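Local coordinates for metallo-beta-lactamase domain-containing protein (PDB 2AZ4) that binds two zinc ions in a metallo-beta-lactamase fold and may act as an RNA-binding exonuclease, although its function has not been established, at residues V265-F268 with A269-E273; P358-R361 with V362-L366. All blocks are in the same frame, centred on the assembly; numbering follows the deposited sequence.

Interaction 1. Residues V265-F268 with A269-E273; sequences VERF and AKIIE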
ATOM      1  N   VAL A 265       9.805   2.934   1.395  1.00 18.22           N
ATOM      2  CA  VAL A 265      11.108   2.955   2.054  1.00 18.27           C
ATOM      3  C   VAL A 265      12.219   3.217   1.039  1.00 18.08           C
ATOM      4  O   VAL A 265      13.190   3.899   1.338  1.00 16.20           O
ATOM      5  CB  VAL A 265      11.388   1.654   2.813  1.00 19.47           C
ATOM      6  CG1 VAL A 265      12.512   1.875   3.797  1.00 21.73           C
ATOM      7  CG2 VAL A 265      10.159   1.221   3.619  1.00 19.60           C
ATOM      8  N   GLU A 266      12.057   2.688  -0.171  1.00 17.54           N
ATOM      9  CA  GLU A 266      13.076   2.865  -1.206  1.00 18.28           C
ATOM     10  C   GLU A 266      13.216   4.292  -1.692  1.00 16.69           C
ATOM     11  O   GLU A 266      14.301   4.681  -2.110  1.00 16.75           O
ATOM     12  CB  GLU A 266      12.813   1.952  -2.398  1.00 19.23           C
ATOM     13  CG  GLU A 266      13.369   0.557  -2.250  1.00 24.81           C
ATOM     14  CD  GLU A 266      13.453  -0.149  -3.599  1.00 30.66           C
ATOM     15  OE1 GLU A 266      14.428   0.099  -4.350  1.00 32.56           O
ATOM     16  OE2 GLU A 266      12.523  -0.911  -3.917  1.00 33.18           O
ATOM     17  N   ARG A 267      12.126   5.058  -1.693  1.00 15.74           N
ATOM     18  CA  ARG A 267      12.235   6.474  -2.018  1.00 15.31           C
ATOM     19  C   ARG A 267      13.104   7.172  -0.964  1.00 15.58           C
ATOM     20  O   ARG A 267      13.998   7.937  -1.312  1.00 15.27           O
ATOM     21  CB  ARG A 267      10.866   7.161  -2.143  1.00 14.69           C
ATOM     22  CG  ARG A 267      10.972   8.652  -2.481  1.00 15.06           C
ATOM     23  CD  ARG A 267       9.614   9.357  -2.688  1.00 13.95           C
ATOM     24  NE  ARG A 267       8.817   8.734  -3.747  1.00 13.02           N
ATOM     25  CZ  ARG A 267       7.562   9.081  -4.040  1.00 13.82           C
ATOM     26  NH1 ARG A 267       6.978  10.073  -3.374  1.00 13.49           N
ATOM     27  NH2 ARG A 267       6.886   8.437  -4.994  1.00 14.23           N
ATOM     28  N   PHE A 268      12.853   6.903   0.320  1.00 15.54           N
ATOM     29  CA  PHE A 268      13.717   7.464   1.382  1.00 16.20           C
ATOM     30  C   PHE A 268      15.169   7.059   1.201  1.00 16.47           C
ATOM     31  O   PHE A 268      16.062   7.917   1.216  1.00 16.29           O
ATOM     32  CB  PHE A 268      13.210   7.073   2.761  1.00 16.30           C
ATOM     33  CG  PHE A 268      12.015   7.852   3.194  1.00 16.83           C
ATOM     34  CD1 PHE A 268      12.172   9.088   3.862  1.00 15.74           C
ATOM     35  CD2 PHE A 268      10.719   7.387   2.922  1.00 16.50           C
ATOM     36  CE1 PHE A 268      11.056   9.825   4.290  1.00 15.18           C
ATOM     37  CE2 PHE A 268       9.588   8.129   3.334  1.00 17.63           C
ATOM     38  CZ  PHE A 268       9.752   9.347   4.025  1.00 17.50           C
ATOM     39  N   ALA A 269      15.391   5.762   0.985  1.00 16.57           N
ATOM     40  CA  ALA A 269      16.719   5.230   0.660  1.00 18.06           C
ATOM     41  C   ALA A 269      17.395   5.954  -0.499  1.00 18.30           C
ATOM     42  O   ALA A 269      18.584   6.316  -0.407  1.00 18.88           O
ATOM     43  CB  ALA A 269      16.654   3.705   0.420  1.00 17.53           C
ATOM     44  N   LYS A 270      16.660   6.178  -1.589  1.00 19.38           N
ATOM     45  CA  LYS A 270      17.213   6.900  -2.753  1.00 20.64           C
ATOM     46  C   LYS A 270      17.531   8.348  -2.468  1.00 20.47           C
ATOM     47  O   LYS A 270      18.539   8.892  -2.960  1.00 20.84           O
ATOM     48  CB  LYS A 270      16.273   6.834  -3.969  1.00 21.32           C
ATOM     49  CG  LYS A 270      15.994   5.426  -4.463  1.00 23.93           C
ATOM     50  CD  LYS A 270      17.267   4.777  -5.054  1.00 32.24           C
ATOM     51  CE  LYS A 270      17.180   3.249  -5.077  1.00 36.28           C
ATOM     52  NZ  LYS A 270      18.149   2.649  -6.059  1.00 39.23           N
ATOM     53  N   ILE A 271      16.659   9.004  -1.713  1.00 20.23           N
ATOM     54  CA  ILE A 271      16.924  10.380  -1.316  1.00 20.83           C
ATOM     55  C   ILE A 271      18.248  10.453  -0.536  1.00 21.16           C
ATOM     56  O   ILE A 271      19.106  11.282  -0.841  1.00 21.10           O
ATOM     57  CB  ILE A 271      15.704  11.016  -0.556  1.00 21.24           C
ATOM     58  CG1 ILE A 271      14.559  11.238  -1.545  1.00 20.95           C
ATOM     59  CG2 ILE A 271      16.091  12.346   0.113  1.00 20.44           C
ATOM     60  CD1 ILE A 271      13.206  11.441  -0.888  1.00 23.01           C
ATOM     61  N   ILE A 272      18.406   9.583   0.458  1.00 21.36           N
ATOM     62  CA  ILE A 272      19.648   9.473   1.227  1.00 22.88           C
ATOM     63  C   ILE A 272      20.875   9.257   0.325  1.00 23.98           C
ATOM     64  O   ILE A 272      21.929   9.878   0.528  1.00 24.83           O
ATOM     65  CB  ILE A 272      19.511   8.340   2.278  1.00 22.14           C
ATOM     66  CG1 ILE A 272      18.455   8.728   3.315  1.00 20.97           C
ATOM     67  CG2 ILE A 272      20.841   8.023   2.948  1.00 23.89           C
ATOM     68  CD1 ILE A 272      18.102   7.619   4.284  1.00 19.18           C
ATOM     69  N   GLU A 273      20.717   8.398  -0.684  1.00 25.21           N
ATOM     70  CA  GLU A 273      21.787   8.053  -1.642  1.00 27.30           C
ATOM     71  C   GLU A 273      22.250   9.279  -2.428  1.00 26.50           C
ATOM     72  O   GLU A 273      23.457   9.499  -2.576  1.00 26.89           O
ATOM     73  CB  GLU A 273      21.316   6.939  -2.596  1.00 27.04           C
ATOM     74  CG  GLU A 273      22.371   6.348  -3.548  1.00 30.48           C
ATOM     75  CD  GLU A 273      21.749   5.586  -4.738  1.00 31.93           C
ATOM     76  OE1 GLU A 273      20.645   5.007  -4.578  1.00 35.88           O
ATOM     77  OE2 GLU A 273      22.371   5.560  -5.842  1.00 38.18           O
TER

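Interaction 2. Residues P358-R361 with V362-L366; sequences PQYR and VFLDL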
ATOM      1  N   PRO A 358      -9.907  17.417   3.058  1.00 35.84           N
ATOM      2  CA  PRO A 358     -10.149  18.779   3.586  1.00 35.39           C
ATOM      3  C   PRO A 358      -8.932  19.366   4.334  1.00 34.41           C
ATOM      4  O   PRO A 358      -8.743  20.585   4.342  1.00 34.54           O
ATOM      5  CB  PRO A 358     -11.342  18.592   4.532  1.00 35.40           C
ATOM      6  CG  PRO A 358     -11.981  17.301   4.105  1.00 36.10           C
ATOM      7  CD  PRO A 358     -10.869  16.436   3.596  1.00 35.77           C
ATOM      8  N   GLN A 359      -8.104  18.504   4.923  1.00 33.16           N
ATOM      9  CA  GLN A 359      -6.861  18.945   5.571  1.00 32.30           C
ATOM     10  C   GLN A 359      -5.840  19.559   4.603  1.00 31.02           C
ATOM     11  O   GLN A 359      -4.991  20.344   5.009  1.00 30.61           O
ATOM     12  CB  GLN A 359      -6.210  17.793   6.326  1.00 32.72           C
ATOM     13  CG  GLN A 359      -6.801  17.482   7.680  1.00 35.78           C
ATOM     14  CD  GLN A 359      -5.875  16.570   8.488  1.00 40.39           C
ATOM     15  OE1 GLN A 359      -6.308  15.568   9.072  1.00 41.07           O
ATOM     16  NE2 GLN A 359      -4.581  16.899   8.494  1.00 42.77           N
ATOM     17  N   TYR A 360      -5.927  19.185   3.331  1.00 30.10           N
ATOM     18  CA  TYR A 360      -4.967  19.615   2.328  1.00 29.35           C
ATOM     19  C   TYR A 360      -4.955  21.128   2.220  1.00 29.18           C
ATOM     20  O   TYR A 360      -3.910  21.750   2.358  1.00 28.99           O
ATOM     21  CB  TYR A 360      -5.267  18.944   0.984  1.00 28.85           C
ATOM     22  CG  TYR A 360      -4.154  19.029  -0.018  1.00 27.64           C
ATOM     23  CD1 TYR A 360      -3.017  18.235   0.110  1.00 27.58           C
ATOM     24  CD2 TYR A 360      -4.227  19.903  -1.097  1.00 27.87           C
ATOM     25  CE1 TYR A 360      -1.986  18.299  -0.812  1.00 26.49           C
ATOM     26  CE2 TYR A 360      -3.191  19.983  -2.034  1.00 26.91           C
ATOM     27  CZ  TYR A 360      -2.078  19.174  -1.887  1.00 28.78           C
ATOM     28  OH  TYR A 360      -1.037  19.237  -2.802  1.00 27.95           O
ATOM     29  N   ARG A 361      -6.136  21.715   2.016  1.00 29.84           N
ATOM     30  CA  ARG A 361      -6.307  23.168   2.008  1.00 30.11           C
ATOM     31  C   ARG A 361      -5.789  23.876   3.254  1.00 29.21           C
ATOM     32  O   ARG A 361      -5.091  24.882   3.134  1.00 28.86           O
ATOM     33  CB  ARG A 361      -7.775  23.553   1.790  1.00 31.08           C
ATOM     34  CG  ARG A 361      -7.965  25.006   1.330  1.00 35.56           C
ATOM     35  CD  ARG A 361      -7.097  25.308   0.087  1.00 43.32           C
ATOM     36  NE  ARG A 361      -7.541  26.518  -0.613  1.00 48.34           N
ATOM     37  CZ  ARG A 361      -8.478  26.546  -1.562  1.00 50.94           C
ATOM     38  NH1 ARG A 361      -9.090  25.422  -1.955  1.00 51.57           N
ATOM     39  NH2 ARG A 361      -8.807  27.705  -2.126  1.00 51.30           N
ATOM     40  N   VAL A 362      -6.127  23.368   4.440  1.00 28.32           N
ATOM     41  CA  VAL A 362      -5.661  24.008   5.672  1.00 27.69           C
ATOM     42  C   VAL A 362      -4.137  23.957   5.793  1.00 26.78           C
ATOM     43  O   VAL A 362      -3.502  24.942   6.212  1.00 26.80           O
ATOM     44  CB  VAL A 362      -6.467  23.574   6.985  1.00 28.74           C
ATOM     45  CG1 VAL A 362      -7.462  22.484   6.720  1.00 28.75           C
ATOM     46  CG2 VAL A 362      -5.571  23.237   8.151  1.00 28.33           C
ATOM     47  N   PHE A 363      -3.552  22.834   5.373  1.00 26.03           N
ATOM     48  CA  PHE A 363      -2.098  22.668   5.359  1.00 24.84           C
ATOM     49  C   PHE A 363      -1.456  23.723   4.450  1.00 24.75           C
ATOM     50  O   PHE A 363      -0.572  24.465   4.882  1.00 24.28           O
ATOM     51  CB  PHE A 363      -1.737  21.240   4.919  1.00 24.61           C
ATOM     52  CG  PHE A 363      -0.257  20.910   4.992  1.00 23.67           C
ATOM     53  CD1 PHE A 363       0.552  21.414   6.010  1.00 25.21           C
ATOM     54  CD2 PHE A 363       0.316  20.052   4.053  1.00 24.17           C
ATOM     55  CE1 PHE A 363       1.912  21.084   6.078  1.00 25.65           C
ATOM     56  CE2 PHE A 363       1.679  19.707   4.118  1.00 22.82           C
ATOM     57  CZ  PHE A 363       2.472  20.223   5.116  1.00 23.92           C
ATOM     58  N   LEU A 364      -1.921  23.806   3.206  1.00 25.12           N
ATOM     59  CA  LEU A 364      -1.380  24.782   2.251  1.00 26.06           C
ATOM     60  C   LEU A 364      -1.601  26.217   2.725  1.00 26.16           C
ATOM     61  O   LEU A 364      -0.738  27.066   2.549  1.00 25.67           O
ATOM     62  CB  LEU A 364      -1.970  24.601   0.844  1.00 26.68           C
ATOM     63  CG  LEU A 364      -1.976  23.294   0.027  1.00 27.69           C
ATOM     64  CD1 LEU A 364      -1.776  23.677  -1.413  1.00 30.06           C
ATOM     65  CD2 LEU A 364      -0.926  22.277   0.419  1.00 26.97           C
ATOM     66  N   ASP A 365      -2.757  26.479   3.339  1.00 27.02           N
ATOM     67  CA  ASP A 365      -3.031  27.782   3.938  1.00 27.44           C
ATOM     68  C   ASP A 365      -2.033  28.109   5.066  1.00 27.18           C
ATOM     69  O   ASP A 365      -1.485  29.220   5.117  1.00 27.52           O
ATOM     70  CB  ASP A 365      -4.497  27.880   4.412  1.00 28.77           C
ATOM     71  CG  ASP A 365      -5.510  27.892   3.247  1.00 32.58           C
ATOM     72  OD1 ASP A 365      -5.110  27.792   2.050  1.00 38.15           O
ATOM     73  OD2 ASP A 365      -6.733  28.006   3.527  1.00 36.99           O
ATOM     74  N   LEU A 366      -1.771  27.147   5.953  1.00 25.83           N
ATOM     75  CA  LEU A 366      -0.759  27.336   7.006  1.00 25.51           C
ATOM     76  C   LEU A 366       0.622  27.688   6.444  1.00 24.51           C
ATOM     77  O   LEU A 366       1.276  28.629   6.921  1.00 23.33           O
ATOM     78  CB  LEU A 366      -0.704  26.112   7.943  1.00 24.92           C
ATOM     79  CG  LEU A 366       0.547  25.480   8.568  1.00 27.62           C
ATOM     80  CD1 LEU A 366       1.620  26.442   9.060  1.00 28.51           C
ATOM     81  CD2 LEU A 366       0.142  24.511   9.698  1.00 27.59           C
TER

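Interaction 1. Residues V265-F268 with A269-E273
R267 and I271 meet one turn apart on helix 265-274, the methyl CD1 of I271 lying 3.9 Å from CG of R267 as the two side chains slant across each other. CG1 of I271 lies beside its own backbone N (chi1 -70°), which sends the chain back along the helix over the carbonyl oxygen of R267. That oxygen accepts a hydrogen bond from the backbone N of I271, 2.9 Å away. Neighbouring i to i+4 backbone bonds run alongside it, A269 N to V265 O at 2.9 Å and I272 N to F268 O at 3.0 Å. On the outer side K270 bends at chi2, and its NZ makes a long salt bridge of 3.7 Å to OE1 of E273, while OE1 of E266 stays 4.8 Å from that NZ.

Beyond the helix, I271 packs on L244 of helix 237-249, and F268 and I272 meet L281 of strand 278-282. The guanidinium of R267 bridges to D349 and E237 and donates to the carbonyl of C379. R267 thus suits a buried place in two ways: its CG methylene packs against the CD1 methyl of I271, and its charge, held by two carboxylates, is probably well compensated.

Interaction 2. Residues P358-R361 with V362-L366
This is a contact within one helix, between side chains a turn apart on 358-369, the helix of the beta-alpha-beta unit that links strands 344-348 and 373-376 of the parallel sheet. Its inner side rests on Y360 and L364. The methyl CD2 of L364 sits over one face of the tyrosine ring, 4.1 Å from the centroid and 14° off the normal, a CH-pi contact displaced somewhat toward the rim. The other methyl, CD1, touches ring atom CE2 at 4.0 Å. With CG of Y360 opposite its backbone N and CG of L364 beside its own (chi1 -54°), ring and branched end converge on the same side of the helix. Both side chains also press on F374 of strand 373-376, and Y360 OH is hydrogen-bonded to R376, so a tyrosine can fill the apolar interface and still satisfy its polar end. F363 packs edge-to-face with F336.

R361 and D365 lie on the exposed side. R361 bends at chi2 and crosses D365, whose OD1 lies at the guanidinium edge, near its plane, 3.8 Å from NE in a long salt bridge. The two planes are nearly perpendicular, 88° apart, so the carboxylate does not lie flat alongside the guanidinium as in a two-pronged pairing. The backbone binds the same pairs: L364 N donates to Y360 O at 3.0 Å, and D365 N to R361 O at 2.8 Å. Y360 and L364 therefore suit the side that packs on strand 373-376, and the charged R361 and D365 suit their exposed positions. At this length, and with the planes crossed, the ion pair probably adds a loose attraction and not a tight bidentate link, whereas the CH-pi contact, with F374 beside it, is part of the apolar packing of helix on sheet.

How the interactions relate
Interactions 1 and 2 are one-turn contacts on two helices that both pack on the six-stranded parallel sheet, helix 265-274 following strand 256-260 and helix 358-369 following the adjacent strand 344-348. Their centres lie 27 Å apart, with nearest atoms about 12 Å apart, so they do not touch. They differ in their relation to the dinuclear zinc site. In interaction 1 the side chain of V265 is about 9 Å from that of the zinc ligand H94, E266 is equally far from H167, and R267 is about 12 Å from a zinc ion. Interaction 2 lies away from the metal site, within the helix of a beta-alpha-beta unit whose Y360 and L364 pack on strand 373-376.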